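Local coordinates for protein CDP-glucose 4,6-dehydratase (Salmonella enterica subsp. enterica serovar Typhi, PDB 1WVG) that catalyses the NAD(+)-dependent conversion of CDP-D-glucose to CDP-4-dehydro-6-deoxy-D-glucose and water, a step toward CDP-3,6-dideoxy-D-mannose for the lipopolysaccharide O-antigen, at residues Y39-P44 with I63-D68; M87-L92 with S105-G110; G194-G199 with P231-L236. One frame throughout, in Å; residues are numbered along the deposited sequence. Where two conformers were deposited one is given.

Interaction 1 (Y39-P44 with I63-D68). With APR (adenosine-5-diphosphoribose), chain C.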
loop_
_atom_site.group_PDB
_atom_site.type_symbol
_atom_site.label_atom_id
_atom_site.label_comp_id
_atom_site.label_asym_id
_atom_site.label_seq_id
_atom_site.Cartn_x
_atom_site.Cartn_y
_atom_site.Cartn_z
ATOM N N TYR A 39 -21.792 -28.487 17.504
ATOM C CA TYR A 39 -21.485 -28.005 18.836
ATOM C C TYR A 39 -21.776 -26.536 18.795
ATOM O O TYR A 39 -21.123 -25.801 18.063
ATOM C CB TYR A 39 -20.013 -28.288 19.241
ATOM C CG TYR A 39 -19.555 -27.780 20.613
ATOM C CD1 TYR A 39 -19.131 -28.667 21.610
ATOM C CD2 TYR A 39 -19.459 -26.418 20.911
ATOM C CE1 TYR A 39 -18.673 -28.219 22.854
ATOM C CE2 TYR A 39 -18.968 -25.950 22.137
ATOM C CZ TYR A 39 -18.595 -26.855 23.133
ATOM O OH TYR A 39 -18.123 -26.408 24.355
ATOM N N ALA A 40 -22.808 -26.148 19.539
ATOM C CA ALA A 40 -23.263 -24.775 19.596
ATOM C C ALA A 40 -24.175 -24.567 20.799
ATOM O O ALA A 40 -24.374 -25.432 21.647
ATOM C CB ALA A 40 -24.087 -24.521 18.332
ATOM N N LEU A 41 -24.754 -23.399 20.876
ATOM C CA LEU A 41 -25.677 -23.130 21.957
ATOM C C LEU A 41 -27.045 -23.479 21.416
ATOM O O LEU A 41 -27.140 -23.921 20.261
ATOM C CB LEU A 41 -25.585 -21.666 22.424
ATOM C CG LEU A 41 -24.195 -21.349 22.916
ATOM C CD1 LEU A 41 -24.006 -19.855 22.961
ATOM C CD2 LEU A 41 -23.977 -21.965 24.284
ATOM N N ASP A 42 -28.091 -23.311 22.207
ATOM C CA ASP A 42 -29.393 -23.628 21.651
ATOM C C ASP A 42 -29.711 -22.646 20.516
ATOM O O ASP A 42 -29.198 -21.510 20.530
ATOM C CB ASP A 42 -30.514 -23.736 22.715
ATOM C CG ASP A 42 -30.711 -25.132 23.271
ATOM O OD1 ASP A 42 -31.355 -25.993 22.706
ATOM O OD2 ASP A 42 -30.135 -25.328 24.432
ATOM N N ALA A 43 -30.531 -23.092 19.543
ATOM C CA ALA A 43 -30.881 -22.243 18.407
ATOM C C ALA A 43 -30.990 -20.794 18.785
ATOM O O ALA A 43 -31.630 -20.392 19.769
ATOM C CB ALA A 43 -31.978 -22.704 17.453
ATOM N N PRO A 44 -30.303 -20.043 17.945
ATOM C CA PRO A 44 -30.181 -18.632 18.104
ATOM C C PRO A 44 -31.511 -17.936 18.137
ATOM O O PRO A 44 -31.618 -16.889 18.755
ATOM C CB PRO A 44 -29.358 -18.140 16.909
ATOM C CG PRO A 44 -29.337 -19.265 15.892
ATOM C CD PRO A 44 -29.868 -20.499 16.593
ATOM N N ILE A 63 -25.081 -29.536 22.623
ATOM C CA ILE A 63 -25.280 -28.194 23.144
ATOM C C ILE A 63 -24.146 -27.799 24.044
ATOM O O ILE A 63 -23.964 -28.397 25.087
ATOM C CB ILE A 63 -26.596 -28.041 23.885
ATOM C CG1 ILE A 63 -27.695 -28.039 22.854
ATOM C CG2 ILE A 63 -26.605 -26.683 24.566
ATOM C CD1 ILE A 63 -27.260 -27.367 21.550
ATOM N N GLY A 64 -23.379 -26.794 23.641
ATOM C CA GLY A 64 -22.248 -26.376 24.458
ATOM C C GLY A 64 -21.659 -25.022 24.052
ATOM O O GLY A 64 -21.967 -24.476 22.988
ATOM N N ASP A 65 -20.814 -24.494 24.938
ATOM C CA ASP A 65 -20.223 -23.208 24.724
ATOM C C ASP A 65 -18.817 -23.265 24.207
ATOM O O ASP A 65 -17.937 -23.963 24.764
ATOM C CB ASP A 65 -20.200 -22.402 25.997
ATOM C CG ASP A 65 -20.008 -20.981 25.636
ATOM O OD1 ASP A 65 -19.125 -20.550 24.895
ATOM O OD2 ASP A 65 -20.927 -20.271 26.207
ATOM N N ILE A 66 -18.632 -22.490 23.131
ATOM C CA ILE A 66 -17.316 -22.445 22.522
ATOM C C ILE A 66 -16.225 -21.907 23.456
ATOM O O ILE A 66 -15.025 -22.145 23.316
ATOM C CB ILE A 66 -17.376 -21.704 21.199
ATOM C CG1 ILE A 66 -16.174 -22.128 20.366
ATOM C CG2 ILE A 66 -17.397 -20.197 21.440
ATOM C CD1 ILE A 66 -16.375 -23.523 19.788
ATOM N N ARG A 67 -16.665 -21.159 24.442
ATOM C CA ARG A 67 -15.735 -20.615 25.389
ATOM C C ARG A 67 -15.281 -21.625 26.435
ATOM O O ARG A 67 -14.409 -21.347 27.255
ATOM C CB ARG A 67 -16.323 -19.367 26.017
ATOM C CG ARG A 67 -16.538 -18.297 24.958
ATOM C CD ARG A 67 -17.399 -17.166 25.479
ATOM N NE ARG A 67 -18.794 -17.538 25.485
ATOM C CZ ARG A 67 -19.790 -16.798 25.964
ATOM N NH1 ARG A 67 -19.591 -15.586 26.491
ATOM N NH2 ARG A 67 -21.039 -17.287 25.916
ATOM N N ASP A 68 -15.871 -22.812 26.429
ATOM C CA ASP A 68 -15.457 -23.800 27.400
ATOM C C ASP A 68 -14.503 -24.717 26.683
ATOM O O ASP A 68 -14.926 -25.674 26.014
ATOM C CB ASP A 68 -16.725 -24.549 27.902
ATOM C CG ASP A 68 -17.748 -23.682 28.619
ATOM O OD1 ASP A 68 -17.443 -22.679 29.258
ATOM O OD2 ASP A 68 -18.989 -24.125 28.512
HETATM N N1 APR C . -20.753 -21.216 21.845
HETATM C C2 APR C . -21.211 -22.040 20.872
HETATM N N3 APR C . -21.946 -21.750 19.842
HETATM C C4 APR C . -22.225 -20.431 19.782
HETATM C C5 APR C . -21.830 -19.464 20.652
HETATM C C6 APR C . -21.053 -19.891 21.771
HETATM N N6 APR C . -20.526 -19.114 22.732
HETATM N N7 APR C . -22.295 -18.220 20.245
HETATM C C8 APR C . -22.980 -18.468 19.139
HETATM N N9 APR C . -22.966 -19.790 18.817
HETATM C "C1'" APR C . -23.602 -20.472 17.704
HETATM C "C2'" APR C . -25.099 -20.344 17.773
HETATM O "O2'" APR C . -25.623 -21.227 18.775
HETATM C "C3'" APR C . -25.442 -20.775 16.345
HETATM O "O3'" APR C . -25.400 -22.182 16.066
HETATM O "O4'" APR C . -23.275 -19.808 16.525
HETATM C "C4'" APR C . -24.322 -20.022 15.575
HETATM C "C5'" APR C . -24.693 -18.645 15.110
HETATM O "O5'" APR C . -25.682 -18.798 14.061
HETATM P PA APR C . -26.596 -17.548 13.555
HETATM O O1A APR C . -26.838 -16.514 14.645
HETATM O O2A APR C . -27.762 -18.124 12.718
HETATM O O3A APR C . -25.604 -16.845 12.553
HETATM P PB APR C . -25.212 -17.330 11.050
HETATM O O1B APR C . -25.853 -16.337 10.111
HETATM O O2B APR C . -25.444 -18.816 10.847
HETATM O O5D APR C . -23.628 -17.185 11.138
HETATM C C5D APR C . -22.836 -18.377 11.013
HETATM O O4D APR C . -21.078 -17.309 9.626
HETATM O O1D APR C . -21.343 -15.101 8.898
HETATM C C1D APR C . -20.678 -15.986 9.844
HETATM O O2D APR C . -20.305 -14.714 11.905
HETATM C C2D APR C . -21.162 -15.658 11.236
HETATM O O3D APR C . -19.568 -17.079 12.294
HETATM C C3D APR C . -20.952 -16.972 11.967
HETATM C C4D APR C . -21.388 -17.954 10.905
#

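Interaction 2 (M87-L92 with S105-G110). With APR (adenosine-5-diphosphoribose), chain C; CXY (cytidine-5'-diphospho-beta-D-xylose), chain D.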
loop_
_atom_site.group_PDB
_atom_site.type_symbol
_atom_site.label_atom_id
_atom_site.label_comp_id
_atom_site.label_asym_id
_atom_site.label_seq_id
_atom_site.Cartn_x
_atom_site.Cartn_y
_atom_site.Cartn_z
ATOM N N MET A 87 -18.046 -22.358 12.711
ATOM C CA MET A 87 -19.019 -21.290 12.447
ATOM C C MET A 87 -19.714 -20.685 13.661
ATOM O O MET A 87 -20.577 -19.829 13.494
ATOM C CB MET A 87 -20.144 -21.765 11.533
ATOM C CG MET A 87 -19.622 -22.211 10.183
ATOM S SD MET A 87 -20.938 -22.429 8.944
ATOM C CE MET A 87 -21.245 -24.197 9.157
ATOM N N ALA A 88 -19.383 -21.125 14.867
ATOM C CA ALA A 88 -20.062 -20.566 16.018
ATOM C C ALA A 88 -19.615 -19.139 16.235
ATOM O O ALA A 88 -18.413 -18.884 16.228
ATOM C CB ALA A 88 -19.764 -21.387 17.264
ATOM N N ALA A 89 -20.544 -18.214 16.423
ATOM C CA ALA A 89 -20.191 -16.825 16.653
ATOM C C ALA A 89 -21.442 -16.021 17.025
ATOM O O ALA A 89 -22.573 -16.468 16.772
ATOM C CB ALA A 89 -19.634 -16.223 15.362
ATOM N N GLN A 90 -21.169 -14.846 17.639
ATOM C CA GLN A 90 -22.108 -13.796 17.959
ATOM C C GLN A 90 -21.920 -13.008 16.645
ATOM O O GLN A 90 -20.885 -12.314 16.473
ATOM C CB GLN A 90 -21.622 -13.042 19.211
ATOM C CG GLN A 90 -22.604 -11.945 19.680
ATOM C CD GLN A 90 -23.049 -10.983 18.574
ATOM O OE1 GLN A 90 -23.947 -11.314 17.820
ATOM N NE2 GLN A 90 -22.482 -9.771 18.474
ATOM N N PRO A 91 -22.817 -13.227 15.636
ATOM C CA PRO A 91 -22.588 -12.614 14.335
ATOM C C PRO A 91 -23.194 -11.236 14.079
ATOM O O PRO A 91 -23.088 -10.722 12.967
ATOM C CB PRO A 91 -23.257 -13.588 13.376
ATOM C CG PRO A 91 -24.490 -14.048 14.105
ATOM C CD PRO A 91 -24.123 -13.961 15.576
ATOM N N LEU A 92 -23.835 -10.608 15.068
ATOM C CA LEU A 92 -24.470 -9.316 14.812
ATOM C C LEU A 92 -23.777 -8.030 15.242
ATOM O O LEU A 92 -23.235 -7.901 16.348
ATOM C CB LEU A 92 -25.957 -9.341 15.226
ATOM C CG LEU A 92 -26.609 -10.692 15.023
ATOM C CD1 LEU A 92 -27.892 -10.707 15.851
ATOM C CD2 LEU A 92 -26.944 -10.955 13.568
ATOM N N SER A 105 -15.064 -12.499 23.242
ATOM C CA SER A 105 -14.786 -13.809 23.842
ATOM C C SER A 105 -15.293 -14.918 22.929
ATOM O O SER A 105 -14.609 -15.921 22.659
ATOM C CB SER A 105 -15.369 -14.006 25.252
ATOM O OG SER A 105 -16.776 -13.825 25.204
ATOM N N THR A 106 -16.528 -14.736 22.458
ATOM C CA THR A 106 -17.056 -15.756 21.589
ATOM C C THR A 106 -16.247 -15.925 20.299
ATOM O O THR A 106 -15.804 -17.017 19.939
ATOM C CB THR A 106 -18.538 -15.528 21.205
ATOM O OG1 THR A 106 -19.316 -15.526 22.376
ATOM C CG2 THR A 106 -19.044 -16.658 20.292
ATOM N N ASN A 107 -16.120 -14.822 19.575
ATOM C CA ASN A 107 -15.488 -14.851 18.272
ATOM C C ASN A 107 -13.999 -15.078 18.292
ATOM O O ASN A 107 -13.447 -15.865 17.519
ATOM C CB ASN A 107 -15.903 -13.607 17.462
ATOM C CG ASN A 107 -17.423 -13.581 17.306
ATOM O OD1 ASN A 107 -18.131 -14.568 17.597
ATOM N ND2 ASN A 107 -17.944 -12.465 16.801
ATOM N N VAL A 108 -13.342 -14.375 19.183
ATOM C CA VAL A 108 -11.907 -14.526 19.262
ATOM C C VAL A 108 -11.419 -15.794 20.001
ATOM O O VAL A 108 -10.796 -16.676 19.396
ATOM C CB VAL A 108 -11.298 -13.237 19.785
ATOM C CG1 VAL A 108 -9.792 -13.347 19.690
ATOM C CG2 VAL A 108 -11.836 -12.041 18.984
ATOM N N MET A 109 -11.711 -15.895 21.326
ATOM C CA MET A 109 -11.285 -17.039 22.135
ATOM C C MET A 109 -11.940 -18.311 21.676
ATOM O O MET A 109 -11.360 -19.394 21.771
ATOM C CB MET A 109 -11.535 -16.808 23.621
ATOM C CG MET A 109 -10.766 -15.635 24.214
ATOM S SD MET A 109 -8.997 -15.629 23.835
ATOM C CE MET A 109 -8.451 -17.211 24.528
ATOM N N GLY A 110 -13.156 -18.177 21.141
ATOM C CA GLY A 110 -13.815 -19.352 20.608
ATOM C C GLY A 110 -12.961 -19.918 19.452
ATOM O O GLY A 110 -12.801 -21.129 19.301
HETATM N N1 APR C . -20.753 -21.216 21.845
HETATM C C2 APR C . -21.211 -22.040 20.872
HETATM N N3 APR C . -21.946 -21.750 19.842
HETATM C C4 APR C . -22.225 -20.431 19.782
HETATM C C5 APR C . -21.830 -19.464 20.652
HETATM C C6 APR C . -21.053 -19.891 21.771
HETATM N N6 APR C . -20.526 -19.114 22.732
HETATM N N7 APR C . -22.295 -18.220 20.245
HETATM C C8 APR C . -22.980 -18.468 19.139
HETATM N N9 APR C . -22.966 -19.790 18.817
HETATM C "C1'" APR C . -23.602 -20.472 17.704
HETATM C "C2'" APR C . -25.099 -20.344 17.773
HETATM O "O2'" APR C . -25.623 -21.227 18.775
HETATM C "C3'" APR C . -25.442 -20.775 16.345
HETATM O "O3'" APR C . -25.400 -22.182 16.066
HETATM O "O4'" APR C . -23.275 -19.808 16.525
HETATM C "C4'" APR C . -24.322 -20.022 15.575
HETATM C "C5'" APR C . -24.693 -18.645 15.110
HETATM O "O5'" APR C . -25.682 -18.798 14.061
HETATM P PA APR C . -26.596 -17.548 13.555
HETATM O O1A APR C . -26.838 -16.514 14.645
HETATM O O2A APR C . -27.762 -18.124 12.718
HETATM O O3A APR C . -25.604 -16.845 12.553
HETATM P PB APR C . -25.212 -17.330 11.050
HETATM O O1B APR C . -25.853 -16.337 10.111
HETATM O O2B APR C . -25.444 -18.816 10.847
HETATM O O5D APR C . -23.628 -17.185 11.138
HETATM C C5D APR C . -22.836 -18.377 11.013
HETATM O O4D APR C . -21.078 -17.309 9.626
HETATM O O1D APR C . -21.343 -15.101 8.898
HETATM C C1D APR C . -20.678 -15.986 9.844
HETATM O O2D APR C . -20.305 -14.714 11.905
HETATM C C2D APR C . -21.162 -15.658 11.236
HETATM O O3D APR C . -19.568 -17.079 12.294
HETATM C C3D APR C . -20.952 -16.972 11.967
HETATM C C4D APR C . -21.388 -17.954 10.905
HETATM O O1B CXY D . -24.163 -6.479 6.884
HETATM P PB CXY D . -24.731 -6.973 8.200
HETATM O O2B CXY D . -24.670 -5.963 9.315
HETATM O "O1'" CXY D . -23.949 -8.348 8.649
HETATM O O3A CXY D . -26.143 -7.328 7.681
HETATM P PA CXY D . -27.616 -6.647 7.954
HETATM O O1A CXY D . -28.576 -7.515 7.222
HETATM O O2A CXY D . -27.884 -6.524 9.402
HETATM O O5D CXY D . -27.417 -5.199 7.320
HETATM C C5D CXY D . -27.424 -5.085 5.891
HETATM C C4D CXY D . -27.604 -3.631 5.527
HETATM O O4D CXY D . -29.027 -3.355 5.512
HETATM C C3D CXY D . -26.941 -2.586 6.424
HETATM O O3D CXY D . -26.449 -1.378 5.739
HETATM C C2D CXY D . -28.140 -2.290 7.342
HETATM O O2D CXY D . -27.949 -1.008 7.946
HETATM C C1D CXY D . -29.259 -2.246 6.326
HETATM N N1 CXY D . -30.595 -2.384 6.912
HETATM C C6 CXY D . -30.937 -3.532 7.609
HETATM C C5 CXY D . -32.123 -3.715 8.133
HETATM C C4 CXY D . -33.135 -2.721 8.033
HETATM N N3 CXY D . -32.741 -1.586 7.305
HETATM C C2 CXY D . -31.500 -1.356 6.735
HETATM N N4 CXY D . -34.260 -2.787 8.518
HETATM O O2 CXY D . -31.215 -0.318 6.126
HETATM C "C1'" CXY D . -24.496 -9.523 8.075
HETATM C "C2'" CXY D . -24.436 -10.580 9.149
HETATM C "C3'" CXY D . -22.970 -10.760 9.496
HETATM C "C4'" CXY D . -22.182 -11.192 8.259
HETATM C "C5'" CXY D . -22.379 -10.173 7.144
HETATM O "O2'" CXY D . -25.141 -10.173 10.342
HETATM O "O3'" CXY D . -22.837 -11.816 10.466
HETATM O "O4'" CXY D . -20.801 -11.336 8.584
HETATM O "O5'" CXY D . -23.771 -9.966 6.886
HETATM O O HOH W 1 -15.810 -18.502 17.733
#

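Interaction 3 (G194-G199 with P231-L236). With CXY (cytidine-5'-diphospho-beta-D-xylose), chain D.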
loop_
_atom_site.group_PDB
_atom_site.type_symbol
_atom_site.label_atom_id
_atom_site.label_comp_id
_atom_site.label_asym_id
_atom_site.label_seq_id
_atom_site.Cartn_x
_atom_site.Cartn_y
_atom_site.Cartn_z
ATOM N N GLY A 194 -19.945 -13.266 1.808
ATOM C CA GLY A 194 -20.657 -12.008 1.659
ATOM C C GLY A 194 -21.802 -11.942 2.697
ATOM O O GLY A 194 -21.666 -12.420 3.832
ATOM N N ASN A 195 -22.922 -11.317 2.311
ATOM C CA ASN A 195 -24.105 -11.205 3.146
ATOM C C ASN A 195 -25.052 -12.282 2.667
ATOM O O ASN A 195 -25.578 -12.132 1.577
ATOM C CB ASN A 195 -24.780 -9.839 2.999
ATOM C CG ASN A 195 -24.162 -8.853 3.967
ATOM O OD1 ASN A 195 -22.933 -8.719 4.016
ATOM N ND2 ASN A 195 -24.985 -8.124 4.721
ATOM N N VAL A 196 -25.191 -13.375 3.445
ATOM C CA VAL A 196 -26.051 -14.496 3.089
ATOM C C VAL A 196 -27.490 -14.189 3.400
ATOM O O VAL A 196 -27.821 -13.736 4.487
ATOM C CB VAL A 196 -25.745 -15.821 3.813
ATOM C CG1 VAL A 196 -24.498 -16.450 3.244
ATOM C CG2 VAL A 196 -25.588 -15.623 5.317
ATOM N N ILE A 197 -28.322 -14.474 2.428
ATOM C CA ILE A 197 -29.745 -14.309 2.534
ATOM C C ILE A 197 -30.334 -15.594 2.021
ATOM O O ILE A 197 -29.808 -16.183 1.078
ATOM C CB ILE A 197 -30.215 -13.103 1.727
ATOM C CG1 ILE A 197 -29.657 -13.157 0.312
ATOM C CG2 ILE A 197 -29.701 -11.856 2.414
ATOM C CD1 ILE A 197 -30.448 -12.329 -0.711
ATOM N N GLY A 198 -31.390 -16.081 2.649
ATOM C CA GLY A 198 -32.004 -17.324 2.153
ATOM C C GLY A 198 -33.255 -17.639 2.978
ATOM O O GLY A 198 -33.533 -16.964 3.992
ATOM N N GLY A 199 -34.023 -18.647 2.572
ATOM C CA GLY A 199 -35.175 -18.957 3.407
ATOM C C GLY A 199 -34.648 -19.521 4.735
ATOM O O GLY A 199 -33.606 -20.191 4.755
ATOM N N PRO A 231 -22.477 -7.525 -0.207
ATOM C CA PRO A 231 -22.278 -8.550 -1.207
ATOM C C PRO A 231 -23.358 -9.601 -1.087
ATOM O O PRO A 231 -23.085 -10.747 -0.739
ATOM C CB PRO A 231 -20.895 -9.199 -0.926
ATOM C CG PRO A 231 -20.314 -8.507 0.304
ATOM C CD PRO A 231 -21.386 -7.527 0.807
ATOM N N TRP A 232 -24.600 -9.225 -1.386
ATOM C CA TRP A 232 -25.735 -10.148 -1.266
ATOM C C TRP A 232 -25.649 -11.493 -1.971
ATOM O O TRP A 232 -25.422 -11.560 -3.184
ATOM C CB TRP A 232 -27.047 -9.477 -1.677
ATOM C CG TRP A 232 -27.106 -8.021 -1.310
ATOM C CD1 TRP A 232 -26.901 -6.953 -2.143
ATOM C CD2 TRP A 232 -27.421 -7.464 -0.029
ATOM N NE1 TRP A 232 -27.072 -5.768 -1.472
ATOM C CE2 TRP A 232 -27.399 -6.040 -0.171
ATOM C CE3 TRP A 232 -27.722 -8.033 1.216
ATOM C CZ2 TRP A 232 -27.658 -5.175 0.903
ATOM C CZ3 TRP A 232 -27.957 -7.149 2.269
ATOM C CH2 TRP A 232 -27.945 -5.746 2.122
ATOM N N GLN A 233 -25.935 -12.574 -1.239
ATOM C CA GLN A 233 -25.904 -13.849 -1.903
ATOM C C GLN A 233 -26.673 -14.952 -1.204
ATOM O O GLN A 233 -26.666 -15.092 0.007
ATOM C CB GLN A 233 -24.437 -14.308 -2.065
ATOM C CG GLN A 233 -23.827 -14.663 -0.704
ATOM C CD GLN A 233 -22.343 -15.025 -0.718
ATOM O OE1 GLN A 233 -21.678 -14.960 0.327
ATOM N NE2 GLN A 233 -21.823 -15.453 -1.868
ATOM N N HIS A 234 -27.285 -15.792 -2.001
ATOM C CA HIS A 234 -27.980 -16.936 -1.462
ATOM C C HIS A 234 -27.045 -17.681 -0.522
ATOM O O HIS A 234 -25.883 -17.958 -0.837
ATOM C CB HIS A 234 -28.432 -17.928 -2.576
ATOM C CG HIS A 234 -29.474 -18.885 -2.056
ATOM N ND1 HIS A 234 -29.138 -19.945 -1.241
ATOM C CD2 HIS A 234 -30.829 -18.871 -2.178
ATOM C CE1 HIS A 234 -30.260 -20.568 -0.912
ATOM N NE2 HIS A 234 -31.301 -19.947 -1.462
ATOM N N VAL A 235 -27.587 -18.041 0.618
ATOM C CA VAL A 235 -26.849 -18.745 1.641
ATOM C C VAL A 235 -26.095 -19.949 1.095
ATOM O O VAL A 235 -25.037 -20.299 1.593
ATOM C CB VAL A 235 -27.796 -19.100 2.824
ATOM C CG1 VAL A 235 -28.944 -20.010 2.393
ATOM C CG2 VAL A 235 -27.046 -19.687 4.024
ATOM N N LEU A 236 -26.645 -20.622 0.085
ATOM C CA LEU A 236 -25.989 -21.828 -0.466
ATOM C C LEU A 236 -24.697 -21.543 -1.230
ATOM O O LEU A 236 -23.842 -22.415 -1.403
ATOM C CB LEU A 236 -26.916 -22.705 -1.331
ATOM C CG LEU A 236 -28.104 -23.284 -0.554
ATOM C CD1 LEU A 236 -29.023 -24.047 -1.499
ATOM C CD2 LEU A 236 -27.546 -24.250 0.483
HETATM O O1B CXY D . -24.163 -6.479 6.884
HETATM P PB CXY D . -24.731 -6.973 8.200
HETATM O O2B CXY D . -24.670 -5.963 9.315
HETATM O "O1'" CXY D . -23.949 -8.348 8.649
HETATM O O3A CXY D . -26.143 -7.328 7.681
HETATM P PA CXY D . -27.616 -6.647 7.954
HETATM O O1A CXY D . -28.576 -7.515 7.222
HETATM O O2A CXY D . -27.884 -6.524 9.402
HETATM O O5D CXY D . -27.417 -5.199 7.320
HETATM C C5D CXY D . -27.424 -5.085 5.891
HETATM C C4D CXY D . -27.604 -3.631 5.527
HETATM O O4D CXY D . -29.027 -3.355 5.512
HETATM C C3D CXY D . -26.941 -2.586 6.424
HETATM O O3D CXY D . -26.449 -1.378 5.739
HETATM C C2D CXY D . -28.140 -2.290 7.342
HETATM O O2D CXY D . -27.949 -1.008 7.946
HETATM C C1D CXY D . -29.259 -2.246 6.326
HETATM N N1 CXY D . -30.595 -2.384 6.912
HETATM C C6 CXY D . -30.937 -3.532 7.609
HETATM C C5 CXY D . -32.123 -3.715 8.133
HETATM C C4 CXY D . -33.135 -2.721 8.033
HETATM N N3 CXY D . -32.741 -1.586 7.305
HETATM C C2 CXY D . -31.500 -1.356 6.735
HETATM N N4 CXY D . -34.260 -2.787 8.518
HETATM O O2 CXY D . -31.215 -0.318 6.126
HETATM C "C1'" CXY D . -24.496 -9.523 8.075
HETATM C "C2'" CXY D . -24.436 -10.580 9.149
HETATM C "C3'" CXY D . -22.970 -10.760 9.496
HETATM C "C4'" CXY D . -22.182 -11.192 8.259
HETATM C "C5'" CXY D . -22.379 -10.173 7.144
HETATM O "O2'" CXY D . -25.141 -10.173 10.342
HETATM O "O3'" CXY D . -22.837 -11.816 10.466
HETATM O "O4'" CXY D . -20.801 -11.336 8.584
HETATM O "O5'" CXY D . -23.771 -9.966 6.886
#

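Interaction 1 (Y39-P44 with I63-D68)
The ring of Tyr39 lies over Gly64, whose CA sits above one face, offset toward the rim, in a CH-pi contact 4.2 Å from the ring centroid. A residue without a side chain suits this spot, because a CB would run into the ring. With CG anti to the backbone N (chi1 178°), the tyrosine reaches along the second segment and its OH donates to Asp65 O. Beside this tight part, Gly64 N bonds to Ala40 O at 2.6 Å, extending the parallel pairing of the two strand ends. The other side is looser and more exposed: the side chains of Asp42 and Ile63 cross at about a right angle, with Asp42 OD2 3.8 Å from Ile63 CG2. The adenine lies against Leu41 and Ile66 and is read as in other short-chain dehydrogenases/reductases, Ile66 N donating to APR N1 (2.8 Å) and Asp65 OD1 accepting from APR N6 (3.0 Å). Arg67 NE meets Asp65 OD1 and NH2 meets OD2, while Arg67 N also bonds OD1 in an Asx turn, fixing the carboxylate's rotation. The contact joins the ends of strands 35-40 and 60-63, with Tyr39 against helix 69-79 and strand 11-15, and Ile66 and Arg67 against helix 100-121.

Interaction 2 (M87-L92 with S105-G110)
Asn107 and Gln90 meet through a pair of hydrogen bonds in which one side-chain amide grips both polar groups of one backbone residue. Gln90 N donates to Asn107 OD1 at 3.1 Å, in the plane of the side-chain carbonyl and on a lone pair. In return Asn107 ND2 donates to Gln90 O at 3.0 Å, nearly straight (176°) and in its own amide plane. Asparagine suits the place because it carries donor and acceptor side by side, matching the N-H and C=O of an extended residue; the two bonds fix the rotation of the amide, and ND2 also bonds to Ser160. Its OD1 lies against Ala89 CB as well, 3.2 Å away.

The loop so held follows strand 83-86 of the Rossmann fold and runs past both the dinucleotide fragment and the nucleotide sugar. Ala89 N donates to APR O4', and Pro91 O accepts from CXY O3' at 2.7 Å. Small residues fit here: Ala88 CB packs on the adenine, 3.4 Å from APR N3.

The side chain of Gln90 starts toward 105-110 but bends off to its own loop. CG is anti to the backbone N (chi1 -177°) and the chain bends at chi2, which brings the amide back onto Leu92: OE1 takes Leu92 N at 2.8 Å, while NE2 reaches Leu92 O and also Thr103 OG1, on an earlier turn of the same helix. Thr106 supplies the apolar part, its CG2 3.8 Å from Ala89 CA and near APR N7, while its OG1 bonds to Lys102 O. A water bridges the two segments, donating to Thr106 O at 2.7 Å and to Ala88 O.

Interaction 3 (G194-G199 with P231-L236)
Asn195 and Gln233 lie on neighbouring parallel strands, and their main chains carry the middle of the contact: Gln233 N donates to Asn195 O at 2.9 Å and Gln233 O accepts from Ile197 N at 3.0 Å. This is twisted parallel pairing in the Rossmann-type sheet of the enzyme, where strand 232-234 runs beside the end of strand 187-197, with a 43° angle between the directions of 195-197 and 232-234. Asn195 N to Pro231 O continues the pattern at one end and Val235 N to Ile197 O at the other.

Side chains add to both faces. Asn195 and Trp232 share one face, where Asn195 CB lies 3.9 Å from Trp232 CE3. Val196 and Gln233 share the other, and just beyond the strand end Val196 CB meets Val235 CB at 4.0 Å, a compact apolar contact where strand gives way to helix. Gln233 is long enough to run back along its partner: CG sits between the backbone N and the carbonyl carbon (chi1 69°) and the chain is extended beyond it, so that OE1 takes Gly194 N at 2.8 Å. The donor stands above the carbonyl plane, off the lone pairs. Glycine fits at 194, where a CB would clash with Pro231 O.

Further out, Asn195 turns its amide to the nucleotide sugar, ND2 donating to CXY O1B at 2.8 Å, and Trp232 borders the same ligand, its NE1 held by Lys270 O. Ile197 packs on helix 322-337. His234 NE2 bonds to Glu349, while Leu236 N, near the plane of the imidazole, donates to His234 ND1 at 2.9 Å, a cap on helix 236-251.

In the fold
Interactions 1 and 3 both reach the same parallel sheet, but at places whose centres are about 23 Å apart: interaction 1 is only partly buried, whereas interaction 3 is wholly buried, as is interaction 2. Their chemistry follows. Interaction 3 is mostly strand-to-strand backbone bonding with mixed faces, Asn195 and Gln233 among the apolar side chains; interaction 1 has one such bond, then a tyrosine and a salt bridge within 63-68 that sets Asp65; interaction 2 joins loop to helix through an asparagine amide. Interactions 1 and 2 touch, Ile66 and Arg67 packing on the helix at residues 105-110, and both line the APR pocket. Interactions 2 and 3 do not touch, yet each bonds CXY; loop 87-92 bonds APR through Ala89 N and CXY through Pro91 O.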